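Local coordinates for protein Nsp15 (Middle East respiratory syndrome-related coronavirus, PDB 5YVD) that acts as an endoribonuclease of the coronavirus EndoU family, probably cutting RNA at uridylates and working as an assembly of six copies, at residues K208-F213 with L247-Y252; P202-E207 with K295-V300; I190-R195 with S290-K295; E257-M262 with T278-A283. All coordinates share one frame; numbering follows the deposited sequence.

Contact 1. Residues K208-F213 with L247-Y252; sequences KDFLSF and LLIGLY
I249 reaches out from helix 248-255 to meet F210 and L211, neighbours in sequence on helix 205-212, and these three residues bury most of the surface. With CG1 opposite its backbone N (chi1 -174°) and CD1 continuing the extended line, the longer arm of I249 runs clear of its own helix. I249 CG1 lies 3.7 Å from both L211 CD2 and F210 CD2. The F210 ring and the isoleucine arm slide past each other head to tail, so F210 passes beyond I249 to the opposite backbone. There its CE2 comes within 3.7 Å of G250 CA, which sits near the plane of the ring at its edge. L211 uses the same methyl, CD2, against the edge of the Y252 ring, 4.0 Å from CD1. The short helical segments run roughly parallel, their axes 10.3 Å apart at closest approach and crossing at -32°. Elsewhere F218 meets the F210 ring edge-to-face, while F200 stacks on Y252. The side chains meet through carbon atoms, with no hydrogen bond between the segments, so this helix pair within the endoribonuclease domain is joined by hydrophobic burial and shape.

Contact 2. Residues P202-E207 with K295-V300; sequences PLSDME and KLDDFV
S204, M206 and E207, at the start of helix 205-212, meet L296, D297 and V300, at the start of helix 296-304, in a mixed polar and apolar contact between two helix N-termini of the endoribonuclease domain. E207 provides the main polar link. Its OE2 accepts from L296 N at 2.7 Å, the donor standing 41° out of the carboxylate plane, and so takes up an amide in the first turn of the partner helix. A bend at chi2 turns the carboxylate toward that turn. OE1 pairs with R195 in a salt bridge and receives a weak bond from L203 N, so both oxygens are engaged; the positive helix end and the arginine would be expected to stabilise a negative charge here. S204 is the N-cap of helix 205-212: E207 N donates to S204 OG at 3.1 Å along a nearly straight line (168°). The same hydroxyl points at D297 OD2, though the modelled distance is too short to be trusted in detail. The apolar side belongs to M206, whose extended chain carries SD across L296, 3.6 Å from its CG, and then tip to tip with V300, 3.7 Å from CG2. F218 of helix 215-221 packs on both M206 and L296. At the other end the folded aliphatic chain of K295 crosses L203 at about a right angle, K295 CD lying 3.5 Å from L203 CB.

Contact 3. Residues I190-R195 with S290-K295; sequences IYTQSR and SVIDLK
R195 and D293 form the charged core of this contact. The guanidinium takes the carboxylate side-on: NH2 lies 2.7 Å from D293 OD2, while NE points almost straight at D293 OD1 from 3.3 Å on its syn lone pair. The two planes are only 26° apart. A bend at chi3 of R195 brings its flat end round to the aspartate, whose CG stands opposite its own backbone N (chi1 175°). R195 N also donates to D293 OD1, at 2.8 Å, so one oxygen is gripped by both backbone and side chain of the same residue, which fixes the carboxylate's rotation. L248 of helix 248-255 packs on both partners.

One backbone bond adds a second tie. Q193 N donates to D293 O at 3.0 Å, so D293 is held through its main chain as well. The Q193 side chain folds back on its own segment, NE2 reaching Y191 O at 3.1 Å. That carbonyl also receives a bond from a water which accepts from K295 N, the N-cap residue of helix 296-304.

In the fold, 190-195 is an irregular loop segment on the way from strand 174-178 to helix 205-212, and it passes across the chain leaving strand 285-291. Beyond the contact, K70 takes the hydroxyls of T192 and S194, joining the segment to the middle domain.

Apolar contacts are few: I190 CG2 meets L294 CD2 at 3.5 Å, the two side chains crossing at about a right angle, and T192 CG2 touches I292 CG2 at 3.5 Å.

Contact 4. Residues E257-M262 with T278-A283; sequences EGHIIM and TETNTA
I261 and T278 exchange two backbone bonds, I261 N to T278 O at 3.1 Å (171°) and T278 N to I261 O at 3.1 Å, making them an antiparallel hydrogen-bonded pair. They belong to the beta hairpin of strands 260-263 and 273-279, at the end where the two strands enter and leave it. I260 and E279 follow as the non-hydrogen-bonded pair. Past the last strand residues the pairing continues once more: T280 N donates to H259 O at 2.9 Å, approaching from above the carbonyl plane, and T280 OG1 adds a weak bond to the same oxygen.

The turn after E279 is gathered round that residue's carboxylate. E279 OE1 accepts from N281 N at 2.6 Å, from above the carboxylate plane, and from T282 N at 2.6 Å, nearly along the C-O axis. R254 of helix 248-255 is modelled in a salt bridge with E279 OE2, whose position is less certain. N281 lies beside H259, where the amide faces the ring edge at ND1 with the two planes 66° apart. Weak bonds are possible from either end of the amide, so the pairing there is not settled.

I261 and T278 occupy one sheet face, on which a second subunit lies: N157 of that subunit bonds T278 OG1 and packs on I261, so the hairpin contributes to the assembly. I260 and E279 turn to the other face, where I260 packs on R254 and Q255. The I261 and T280 side chains cross at about a right angle, I261 CG1 4.2 Å from T280 CG2.

Overall arrangement
All four contacts fall in the endoribonuclease domain. Contacts 1 and 2 share helix 205-212, their centres 9 Å apart, and touch through L247 packed against L296 and F299. Contacts 2 and 3 share K295, between strand 285-291 and helix 296-304; their segments alternate along the sequence. Contact 1 and then contact 4 lie, along the chain, within the loops that contacts 2 and 3 each close. Contact 1 also joins contact 3, L248 N probably bonding I292 O, and contact 4, L251 packing on M262. Contact 4 lies farther out, at the subunit interface, its centre about 17 Å from that of contact 1. Strands 273-279 and 285-291, neighbours in one sheet, reach contacts 4 and 3.

Contact 1. Residues K208-F213 with L247-Y252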
loop_
_atom_site.group_PDB
_atom_site.type_symbol
_atom_site.label_atom_id
_atom_site.label_comp_id
_atom_site.label_asym_id
_atom_site.label_seq_id
_atom_site.Cartn_x
_atom_site.Cartn_y
_atom_site.Cartn_z
ATOM N N LYS A 208 44.677 -19.502 10.662
ATOM C CA LYS A 208 45.354 -18.310 11.199
ATOM C C LYS A 208 46.495 -17.852 10.309
ATOM O O LYS A 208 46.644 -16.644 10.032
ATOM C CB LYS A 208 45.900 -18.562 12.607
ATOM C CG LYS A 208 44.829 -18.731 13.682
ATOM C CD LYS A 208 45.470 -18.919 15.059
ATOM C CE LYS A 208 44.592 -19.719 16.005
ATOM N NZ LYS A 208 43.958 -18.803 16.986
ATOM N N ASP A 209 47.313 -18.811 9.882
ATOM C CA ASP A 209 48.424 -18.478 9.032
ATOM C C ASP A 209 47.848 -17.866 7.748
ATOM O O ASP A 209 48.343 -16.851 7.244
ATOM C CB ASP A 209 49.281 -19.721 8.729
ATOM C CG ASP A 209 50.135 -20.174 9.925
ATOM O OD1 ASP A 209 50.235 -19.456 10.950
ATOM O OD2 ASP A 209 50.734 -21.260 9.816
ATOM N N PHE A 210 46.765 -18.458 7.254
ATOM C CA PHE A 210 46.195 -18.015 6.021
ATOM C C PHE A 210 45.876 -16.532 6.076
ATOM O O PHE A 210 46.165 -15.783 5.129
ATOM C CB PHE A 210 44.946 -18.807 5.649
ATOM C CG PHE A 210 44.364 -18.393 4.323
ATOM C CD1 PHE A 210 44.883 -18.875 3.140
ATOM C CD2 PHE A 210 43.323 -17.485 4.256
ATOM C CE1 PHE A 210 44.351 -18.486 1.906
ATOM C CE2 PHE A 210 42.789 -17.095 3.046
ATOM C CZ PHE A 210 43.302 -17.599 1.862
ATOM N N LEU A 211 45.292 -16.100 7.181
ATOM C CA LEU A 211 44.829 -14.724 7.281
ATOM C C LEU A 211 45.945 -13.722 7.420
ATOM O O LEU A 211 45.727 -12.563 7.089
ATOM C CB LEU A 211 43.866 -14.546 8.447
ATOM C CG LEU A 211 42.611 -15.378 8.282
ATOM C CD1 LEU A 211 41.776 -15.265 9.547
ATOM C CD2 LEU A 211 41.871 -14.905 7.045
ATOM N N SER A 212 47.113 -14.170 7.902
ATOM C CA SER A 212 48.263 -13.284 8.143
ATOM C C SER A 212 49.417 -13.445 7.173
ATOM O O SER A 212 50.126 -12.502 6.956
ATOM C CB SER A 212 48.811 -13.472 9.558
ATOM O OG SER A 212 49.450 -14.740 9.691
ATOM N N PHE A 213 49.629 -14.620 6.596
ATOM C CA PHE A 213 50.836 -14.868 5.752
ATOM C C PHE A 213 50.786 -14.272 4.346
ATOM O O PHE A 213 49.753 -14.270 3.692
ATOM C CB PHE A 213 51.074 -16.377 5.570
ATOM C CG PHE A 213 51.632 -17.059 6.783
ATOM C CD1 PHE A 213 52.454 -18.168 6.645
ATOM C CD2 PHE A 213 51.354 -16.597 8.073
ATOM C CE1 PHE A 213 52.976 -18.801 7.768
ATOM C CE2 PHE A 213 51.869 -17.237 9.192
ATOM C CZ PHE A 213 52.678 -18.337 9.038
ATOM N N LEU A 247 36.236 -19.848 -1.699
ATOM C CA LEU A 247 36.259 -20.264 -0.304
ATOM C C LEU A 247 36.145 -19.032 0.562
ATOM O O LEU A 247 36.796 -18.040 0.288
ATOM C CB LEU A 247 37.531 -21.051 0.004
ATOM C CG LEU A 247 37.490 -21.793 1.343
ATOM C CD1 LEU A 247 36.611 -23.027 1.228
ATOM C CD2 LEU A 247 38.885 -22.175 1.839
ATOM N N LEU A 248 35.321 -19.091 1.604
ATOM C CA LEU A 248 34.920 -17.875 2.298
ATOM C C LEU A 248 36.089 -17.204 2.998
ATOM O O LEU A 248 36.199 -15.971 2.996
ATOM C CB LEU A 248 33.791 -18.102 3.294
ATOM C CG LEU A 248 33.388 -16.802 4.039
ATOM C CD1 LEU A 248 32.705 -15.804 3.105
ATOM C CD2 LEU A 248 32.497 -17.056 5.254
ATOM N N ILE A 249 36.965 -17.991 3.604
ATOM C CA ILE A 249 38.104 -17.405 4.304
ATOM C C ILE A 249 38.943 -16.527 3.340
ATOM O O ILE A 249 39.450 -15.469 3.728
ATOM C CB ILE A 249 38.946 -18.487 5.010
ATOM C CG1 ILE A 249 40.054 -17.847 5.873
ATOM C CG2 ILE A 249 39.531 -19.462 3.996
ATOM C CD1 ILE A 249 40.762 -18.836 6.783
ATOM N N GLY A 250 39.062 -16.958 2.088
ATOM C CA GLY A 250 39.763 -16.181 1.072
ATOM C C GLY A 250 39.026 -14.896 0.691
ATOM O O GLY A 250 39.647 -13.853 0.473
ATOM N N LEU A 251 37.704 -14.982 0.614
ATOM C CA LEU A 251 36.874 -13.810 0.381
ATOM C C LEU A 251 36.937 -12.839 1.549
ATOM O O LEU A 251 37.041 -11.627 1.339
ATOM C CB LEU A 251 35.406 -14.209 0.105
ATOM C CG LEU A 251 34.371 -13.086 0.069
ATOM C CD1 LEU A 251 34.751 -12.077 -0.980
ATOM C CD2 LEU A 251 32.974 -13.587 -0.211
ATOM N N TYR A 252 36.832 -13.350 2.767
ATOM C CA TYR A 252 36.952 -12.497 3.951
ATOM C C TYR A 252 38.303 -11.785 3.968
ATOM O O TYR A 252 38.372 -10.543 4.111
ATOM C CB TYR A 252 36.808 -13.325 5.218
ATOM C CG TYR A 252 37.198 -12.625 6.488
ATOM C CD1 TYR A 252 38.354 -12.965 7.155
ATOM C CD2 TYR A 252 36.395 -11.641 7.038
ATOM C CE1 TYR A 252 38.710 -12.334 8.325
ATOM C CE2 TYR A 252 36.736 -11.008 8.216
ATOM C CZ TYR A 252 37.897 -11.358 8.847
ATOM O OH TYR A 252 38.264 -10.742 10.016
#

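Contact 2. Residues P202-E207 with K295-V300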
loop_
_atom_site.group_PDB
_atom_site.type_symbol
_atom_site.label_atom_id
_atom_site.label_comp_id
_atom_site.label_asym_id
_atom_site.label_seq_id
_atom_site.Cartn_x
_atom_site.Cartn_y
_atom_site.Cartn_z
ATOM N N PRO A 202 39.034 -17.486 12.952
ATOM C CA PRO A 202 39.734 -18.665 12.478
ATOM C C PRO A 202 39.536 -19.814 13.444
ATOM O O PRO A 202 39.261 -19.591 14.615
ATOM C CB PRO A 202 41.201 -18.219 12.426
ATOM C CG PRO A 202 41.298 -17.139 13.426
ATOM C CD PRO A 202 39.971 -16.425 13.372
ATOM N N LEU A 203 39.658 -21.027 12.937
ATOM C CA LEU A 203 39.289 -22.204 13.686
ATOM C C LEU A 203 40.420 -23.221 13.793
ATOM O O LEU A 203 40.251 -24.236 14.439
ATOM C CB LEU A 203 38.080 -22.863 13.021
ATOM C CG LEU A 203 36.737 -22.149 13.138
ATOM C CD1 LEU A 203 35.734 -22.744 12.150
ATOM C CD2 LEU A 203 36.209 -22.213 14.570
ATOM N N SER A 204 41.568 -22.940 13.177
ATOM C CA SER A 204 42.702 -23.857 13.169
ATOM C C SER A 204 43.991 -23.074 12.912
ATOM O O SER A 204 43.954 -21.908 12.540
ATOM C CB SER A 204 42.514 -24.888 12.062
ATOM O OG SER A 204 42.829 -24.307 10.801
ATOM N N ASP A 205 45.134 -23.717 13.078
ATOM C CA ASP A 205 46.407 -23.051 12.843
ATOM C C ASP A 205 46.595 -22.658 11.382
ATOM O O ASP A 205 47.091 -21.575 11.061
ATOM C CB ASP A 205 47.548 -23.955 13.285
ATOM C CG ASP A 205 47.818 -23.856 14.757
ATOM O OD1 ASP A 205 47.552 -22.783 15.344
ATOM O OD2 ASP A 205 48.301 -24.864 15.310
ATOM N N MET A 206 46.199 -23.551 10.495
ATOM C CA MET A 206 46.223 -23.257 9.075
ATOM C C MET A 206 45.381 -22.008 8.772
ATOM O O MET A 206 45.845 -21.106 8.077
ATOM C CB MET A 206 45.737 -24.458 8.273
ATOM C CG MET A 206 46.140 -24.411 6.820
ATOM S SD MET A 206 45.142 -25.545 5.832
ATOM C CE MET A 206 46.087 -27.051 6.025
ATOM N N GLU A 207 44.166 -21.927 9.310
ATOM C CA GLU A 207 43.322 -20.750 9.044
ATOM C C GLU A 207 43.998 -19.455 9.516
ATOM O O GLU A 207 43.937 -18.443 8.826
ATOM C CB GLU A 207 41.910 -20.918 9.638
ATOM C CG GLU A 207 41.125 -22.044 8.957
ATOM C CD GLU A 207 39.603 -21.852 8.905
ATOM O OE1 GLU A 207 38.979 -21.462 9.932
ATOM O OE2 GLU A 207 39.025 -22.132 7.822
ATOM N N LYS A 295 35.985 -25.099 6.841
ATOM C CA LYS A 295 37.254 -25.112 7.549
ATOM C C LYS A 295 38.313 -25.291 6.476
ATOM O O LYS A 295 38.173 -26.160 5.618
ATOM C CB LYS A 295 37.285 -26.273 8.532
ATOM C CG LYS A 295 38.484 -26.292 9.467
ATOM C CD LYS A 295 38.208 -25.524 10.749
ATOM C CE LYS A 295 37.343 -26.316 11.724
ATOM N NZ LYS A 295 38.037 -27.482 12.339
ATOM N N LEU A 296 39.345 -24.455 6.477
ATOM C CA LEU A 296 40.322 -24.484 5.379
ATOM C C LEU A 296 41.063 -25.825 5.324
ATOM O O LEU A 296 41.325 -26.354 4.246
ATOM C CB LEU A 296 41.317 -23.343 5.515
ATOM C CG LEU A 296 42.545 -23.320 4.607
ATOM C CD1 LEU A 296 42.160 -23.088 3.156
ATOM C CD2 LEU A 296 43.492 -22.240 5.091
ATOM N N ASP A 297 41.378 -26.376 6.492
ATOM C CA ASP A 297 41.974 -27.702 6.573
ATOM C C ASP A 297 41.122 -28.742 5.845
ATOM O O ASP A 297 41.632 -29.619 5.149
ATOM C CB ASP A 297 42.117 -28.144 8.025
ATOM C CG ASP A 297 42.888 -27.163 8.865
ATOM O OD1 ASP A 297 44.049 -27.468 9.170
ATOM O OD2 ASP A 297 42.326 -26.107 9.224
ATOM N N ASP A 298 39.819 -28.654 6.013
ATOM C CA ASP A 298 38.938 -29.609 5.349
ATOM C C ASP A 298 38.946 -29.436 3.808
ATOM O O ASP A 298 38.938 -30.420 3.038
ATOM C CB ASP A 298 37.530 -29.489 5.938
ATOM C CG ASP A 298 37.471 -29.933 7.401
ATOM O OD1 ASP A 298 38.300 -30.777 7.815
ATOM O OD2 ASP A 298 36.575 -29.466 8.127
ATOM N N PHE A 299 38.974 -28.183 3.362
ATOM C CA PHE A 299 39.074 -27.887 1.937
ATOM C C PHE A 299 40.387 -28.403 1.365
ATOM O O PHE A 299 40.427 -28.921 0.257
ATOM C CB PHE A 299 38.986 -26.389 1.727
ATOM C CG PHE A 299 39.003 -25.966 0.284
ATOM C CD1 PHE A 299 37.852 -26.002 -0.468
ATOM C CD2 PHE A 299 40.163 -25.478 -0.297
ATOM C CE1 PHE A 299 37.851 -25.580 -1.777
ATOM C CE2 PHE A 299 40.176 -25.049 -1.610
ATOM C CZ PHE A 299 39.014 -25.095 -2.349
ATOM N N VAL A 300 41.460 -28.268 2.130
ATOM C CA VAL A 300 42.756 -28.770 1.691
ATOM C C VAL A 300 42.744 -30.317 1.607
ATOM O O VAL A 300 43.230 -30.921 0.657
ATOM C CB VAL A 300 43.888 -28.269 2.616
ATOM C CG1 VAL A 300 45.195 -28.975 2.296
ATOM C CG2 VAL A 300 44.057 -26.770 2.477
#

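Contact 3. Residues I190-R195 with S290-K295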
loop_
_atom_site.group_PDB
_atom_site.type_symbol
_atom_site.label_atom_id
_atom_site.label_comp_id
_atom_site.label_asym_id
_atom_site.label_seq_id
_atom_site.Cartn_x
_atom_site.Cartn_y
_atom_site.Cartn_z
ATOM N N ILE A 190 31.105 -33.561 6.336
ATOM C CA ILE A 190 31.881 -32.371 6.662
ATOM C C ILE A 190 30.832 -31.274 6.942
ATOM O O ILE A 190 29.683 -31.395 6.486
ATOM C CB ILE A 190 32.874 -32.087 5.478
ATOM C CG1 ILE A 190 34.247 -32.683 5.799
ATOM C CG2 ILE A 190 33.037 -30.618 5.108
ATOM C CD1 ILE A 190 34.889 -32.134 7.054
ATOM N N TYR A 191 31.177 -30.237 7.713
ATOM C CA TYR A 191 30.234 -29.108 7.894
ATOM C C TYR A 191 30.785 -27.742 7.496
ATOM O O TYR A 191 31.877 -27.363 7.910
ATOM C CB TYR A 191 29.773 -29.028 9.334
ATOM C CG TYR A 191 28.779 -30.068 9.719
ATOM C CD1 TYR A 191 27.447 -29.975 9.295
ATOM C CD2 TYR A 191 29.147 -31.140 10.521
ATOM C CE1 TYR A 191 26.509 -30.931 9.658
ATOM C CE2 TYR A 191 28.228 -32.104 10.895
ATOM C CZ TYR A 191 26.905 -32.001 10.466
ATOM O OH TYR A 191 25.986 -32.967 10.848
ATOM N N THR A 192 30.006 -26.987 6.721
ATOM C CA THR A 192 30.282 -25.563 6.508
ATOM C C THR A 192 30.147 -24.892 7.852
ATOM O O THR A 192 29.598 -25.479 8.765
ATOM C CB THR A 192 29.295 -24.931 5.515
ATOM O OG1 THR A 192 27.950 -25.205 5.925
ATOM C CG2 THR A 192 29.517 -25.482 4.118
ATOM N N GLN A 193 30.641 -23.676 8.002
ATOM C CA GLN A 193 30.818 -23.111 9.363
ATOM C C GLN A 193 30.010 -21.864 9.666
ATOM O O GLN A 193 30.163 -21.295 10.732
ATOM C CB GLN A 193 32.294 -22.806 9.616
ATOM C CG GLN A 193 33.171 -24.028 9.587
ATOM C CD GLN A 193 32.982 -24.880 10.805
ATOM O OE1 GLN A 193 32.832 -24.384 11.913
ATOM N NE2 GLN A 193 32.994 -26.180 10.607
ATOM N N SER A 194 29.184 -21.425 8.722
ATOM C CA SER A 194 28.232 -20.350 8.970
ATOM C C SER A 194 28.890 -19.018 9.399
ATOM O O SER A 194 28.312 -18.268 10.169
ATOM C CB SER A 194 27.219 -20.802 10.046
ATOM O OG SER A 194 26.525 -21.994 9.668
ATOM N N ARG A 195 30.088 -18.718 8.909
ATOM C CA ARG A 195 30.729 -17.440 9.220
ATOM C C ARG A 195 30.391 -16.443 8.136
ATOM O O ARG A 195 29.772 -16.795 7.113
ATOM C CB ARG A 195 32.244 -17.603 9.316
ATOM C CG ARG A 195 32.670 -18.486 10.465
ATOM C CD ARG A 195 34.156 -18.793 10.438
ATOM N NE ARG A 195 34.482 -19.724 9.361
ATOM C CZ ARG A 195 35.623 -20.395 9.265
ATOM N NH1 ARG A 195 36.560 -20.260 10.200
ATOM N NH2 ARG A 195 35.820 -21.211 8.226
ATOM N N SER A 290 30.453 -18.446 -6.692
ATOM C CA SER A 290 29.936 -19.381 -5.713
ATOM C C SER A 290 30.947 -19.595 -4.576
ATOM O O SER A 290 32.145 -19.780 -4.805
ATOM C CB SER A 290 29.577 -20.695 -6.407
ATOM O OG SER A 290 30.447 -20.956 -7.502
ATOM N N VAL A 291 30.462 -19.583 -3.340
ATOM C CA VAL A 291 31.356 -19.587 -2.191
ATOM C C VAL A 291 30.888 -20.521 -1.092
ATOM O O VAL A 291 29.731 -20.481 -0.687
ATOM C CB VAL A 291 31.494 -18.163 -1.616
ATOM C CG1 VAL A 291 32.424 -18.161 -0.407
ATOM C CG2 VAL A 291 31.995 -17.208 -2.688
ATOM N N ILE A 292 31.811 -21.338 -0.594
ATOM C CA ILE A 292 31.563 -22.217 0.552
ATOM C C ILE A 292 32.485 -21.814 1.692
ATOM O O ILE A 292 33.650 -21.496 1.471
ATOM C CB ILE A 292 31.888 -23.676 0.228
ATOM C CG1 ILE A 292 31.461 -24.023 -1.185
ATOM C CG2 ILE A 292 31.203 -24.615 1.199
ATOM C CD1 ILE A 292 29.947 -24.029 -1.379
ATOM N N ASP A 293 31.966 -21.854 2.906
ATOM C CA ASP A 293 32.754 -21.587 4.097
ATOM C C ASP A 293 33.121 -22.908 4.765
ATOM O O ASP A 293 32.515 -23.311 5.750
ATOM C CB ASP A 293 31.960 -20.696 5.050
ATOM C CG ASP A 293 32.655 -20.483 6.364
ATOM O OD1 ASP A 293 31.969 -20.146 7.336
ATOM O OD2 ASP A 293 33.887 -20.630 6.439
ATOM N N LEU A 294 34.101 -23.597 4.208
ATOM C CA LEU A 294 34.645 -24.778 4.867
ATOM C C LEU A 294 35.812 -24.373 5.744
ATOM O O LEU A 294 36.541 -23.433 5.421
ATOM C CB LEU A 294 35.144 -25.798 3.848
ATOM C CG LEU A 294 34.063 -26.362 2.940
ATOM C CD1 LEU A 294 34.712 -26.962 1.687
ATOM C CD2 LEU A 294 33.188 -27.376 3.686
ATOM N N LYS A 295 35.985 -25.099 6.841
ATOM C CA LYS A 295 37.254 -25.112 7.549
ATOM C C LYS A 295 38.313 -25.291 6.476
ATOM O O LYS A 295 38.173 -26.160 5.618
ATOM C CB LYS A 295 37.285 -26.273 8.532
ATOM C CG LYS A 295 38.484 -26.292 9.467
ATOM C CD LYS A 295 38.208 -25.524 10.749
ATOM C CE LYS A 295 37.343 -26.316 11.724
ATOM N NZ LYS A 295 38.037 -27.482 12.339
HETATM O O HOH W 1 34.682 -27.492 6.865
#

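Contact 4. Residues E257-M262 with T278-A283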
loop_
_atom_site.group_PDB
_atom_site.type_symbol
_atom_site.label_atom_id
_atom_site.label_comp_id
_atom_site.label_asym_id
_atom_site.label_seq_id
_atom_site.Cartn_x
_atom_site.Cartn_y
_atom_site.Cartn_z
ATOM N N GLU A 257 40.631 -5.998 3.225
ATOM C CA GLU A 257 41.574 -5.010 2.685
ATOM C C GLU A 257 40.829 -3.806 2.095
ATOM O O GLU A 257 41.454 -2.918 1.541
ATOM C CB GLU A 257 42.514 -5.637 1.628
ATOM C CG GLU A 257 43.428 -6.714 2.179
ATOM C CD GLU A 257 44.200 -7.480 1.109
ATOM O OE1 GLU A 257 43.679 -7.692 -0.004
ATOM O OE2 GLU A 257 45.331 -7.912 1.393
ATOM N N GLY A 258 39.498 -3.815 2.160
ATOM C CA GLY A 258 38.678 -2.631 1.902
ATOM C C GLY A 258 38.314 -2.287 0.469
ATOM O O GLY A 258 37.737 -1.218 0.211
ATOM N N HIS A 259 38.627 -3.162 -0.478
ATOM C CA HIS A 259 38.494 -2.802 -1.887
ATOM C C HIS A 259 37.535 -3.739 -2.640
ATOM O O HIS A 259 37.730 -4.045 -3.835
ATOM C CB HIS A 259 39.882 -2.756 -2.527
ATOM C CG HIS A 259 40.745 -1.640 -2.021
ATOM N ND1 HIS A 259 41.620 -0.964 -2.833
ATOM C CD2 HIS A 259 40.862 -1.069 -0.801
ATOM C CE1 HIS A 259 42.246 -0.031 -2.141
ATOM N NE2 HIS A 259 41.803 -0.075 -0.903
ATOM N N ILE A 260 36.472 -4.152 -1.941
ATOM C CA ILE A 260 35.520 -5.122 -2.474
ATOM C C ILE A 260 34.081 -4.741 -2.208
ATOM O O ILE A 260 33.741 -4.370 -1.091
ATOM C CB ILE A 260 35.775 -6.543 -1.872
ATOM C CG1 ILE A 260 37.040 -7.151 -2.492
ATOM C CG2 ILE A 260 34.526 -7.446 -2.024
ATOM C CD1 ILE A 260 36.818 -8.429 -3.268
ATOM N N ILE A 261 33.243 -4.899 -3.229
ATOM C CA ILE A 261 31.793 -4.740 -3.136
ATOM C C ILE A 261 31.100 -6.045 -3.481
ATOM O O ILE A 261 31.364 -6.639 -4.537
ATOM C CB ILE A 261 31.266 -3.743 -4.171
ATOM C CG1 ILE A 261 31.700 -2.336 -3.820
ATOM C CG2 ILE A 261 29.735 -3.796 -4.242
ATOM C CD1 ILE A 261 30.942 -1.275 -4.605
ATOM N N MET A 262 30.170 -6.455 -2.626
ATOM C CA MET A 262 29.400 -7.662 -2.850
ATOM C C MET A 262 27.923 -7.367 -2.854
ATOM O O MET A 262 27.462 -6.415 -2.243
ATOM C CB MET A 262 29.650 -8.650 -1.739
ATOM C CG MET A 262 31.073 -9.103 -1.619
ATOM S SD MET A 262 31.348 -9.664 0.059
ATOM C CE MET A 262 30.248 -11.072 0.160
ATOM N N THR A 278 32.834 -7.368 -7.110
ATOM C CA THR A 278 33.611 -6.407 -7.859
ATOM C C THR A 278 34.796 -5.977 -7.007
ATOM O O THR A 278 34.665 -5.818 -5.801
ATOM C CB THR A 278 32.733 -5.191 -8.217
ATOM O OG1 THR A 278 31.454 -5.647 -8.674
ATOM C CG2 THR A 278 33.381 -4.328 -9.292
ATOM N N GLU A 279 35.961 -5.831 -7.629
ATOM C CA GLU A 279 37.162 -5.329 -6.945
ATOM C C GLU A 279 37.366 -3.901 -7.421
ATOM O O GLU A 279 37.331 -3.633 -8.626
ATOM C CB GLU A 279 38.371 -6.190 -7.278
ATOM C CG GLU A 279 39.520 -6.094 -6.288
ATOM C CD GLU A 279 40.521 -4.974 -6.564
ATOM O OE1 GLU A 279 40.372 -4.192 -7.539
ATOM O OE2 GLU A 279 41.483 -4.869 -5.778
ATOM N N THR A 280 37.584 -2.986 -6.481
ATOM C CA THR A 280 37.504 -1.547 -6.786
ATOM C C THR A 280 38.832 -0.873 -7.214
ATOM O O THR A 280 38.860 0.338 -7.493
ATOM C CB THR A 280 36.827 -0.783 -5.623
ATOM O OG1 THR A 280 37.536 -1.005 -4.388
ATOM C CG2 THR A 280 35.380 -1.252 -5.469
ATOM N N ASN A 281 39.920 -1.643 -7.303
ATOM C CA ASN A 281 41.108 -1.146 -7.978
ATOM C C ASN A 281 41.144 -1.575 -9.428
ATOM O O ASN A 281 41.456 -0.795 -10.314
ATOM C CB ASN A 281 42.376 -1.652 -7.315
ATOM C CG ASN A 281 42.520 -1.181 -5.896
ATOM O OD1 ASN A 281 42.189 -0.046 -5.555
ATOM N ND2 ASN A 281 43.011 -2.061 -5.051
ATOM N N THR A 282 40.836 -2.834 -9.672
ATOM C CA THR A 282 41.057 -3.431 -10.974
ATOM C C THR A 282 39.776 -3.515 -11.792
ATOM O O THR A 282 39.787 -3.879 -12.968
ATOM C CB THR A 282 41.549 -4.855 -10.773
ATOM O OG1 THR A 282 40.463 -5.644 -10.297
ATOM C CG2 THR A 282 42.683 -4.883 -9.748
ATOM N N ALA A 283 38.661 -3.223 -11.150
ATOM C CA ALA A 283 37.372 -3.350 -11.785
ATOM C C ALA A 283 37.058 -4.793 -12.197
ATOM O O ALA A 283 36.138 -5.031 -12.963
ATOM C CB ALA A 283 37.280 -2.404 -12.974
#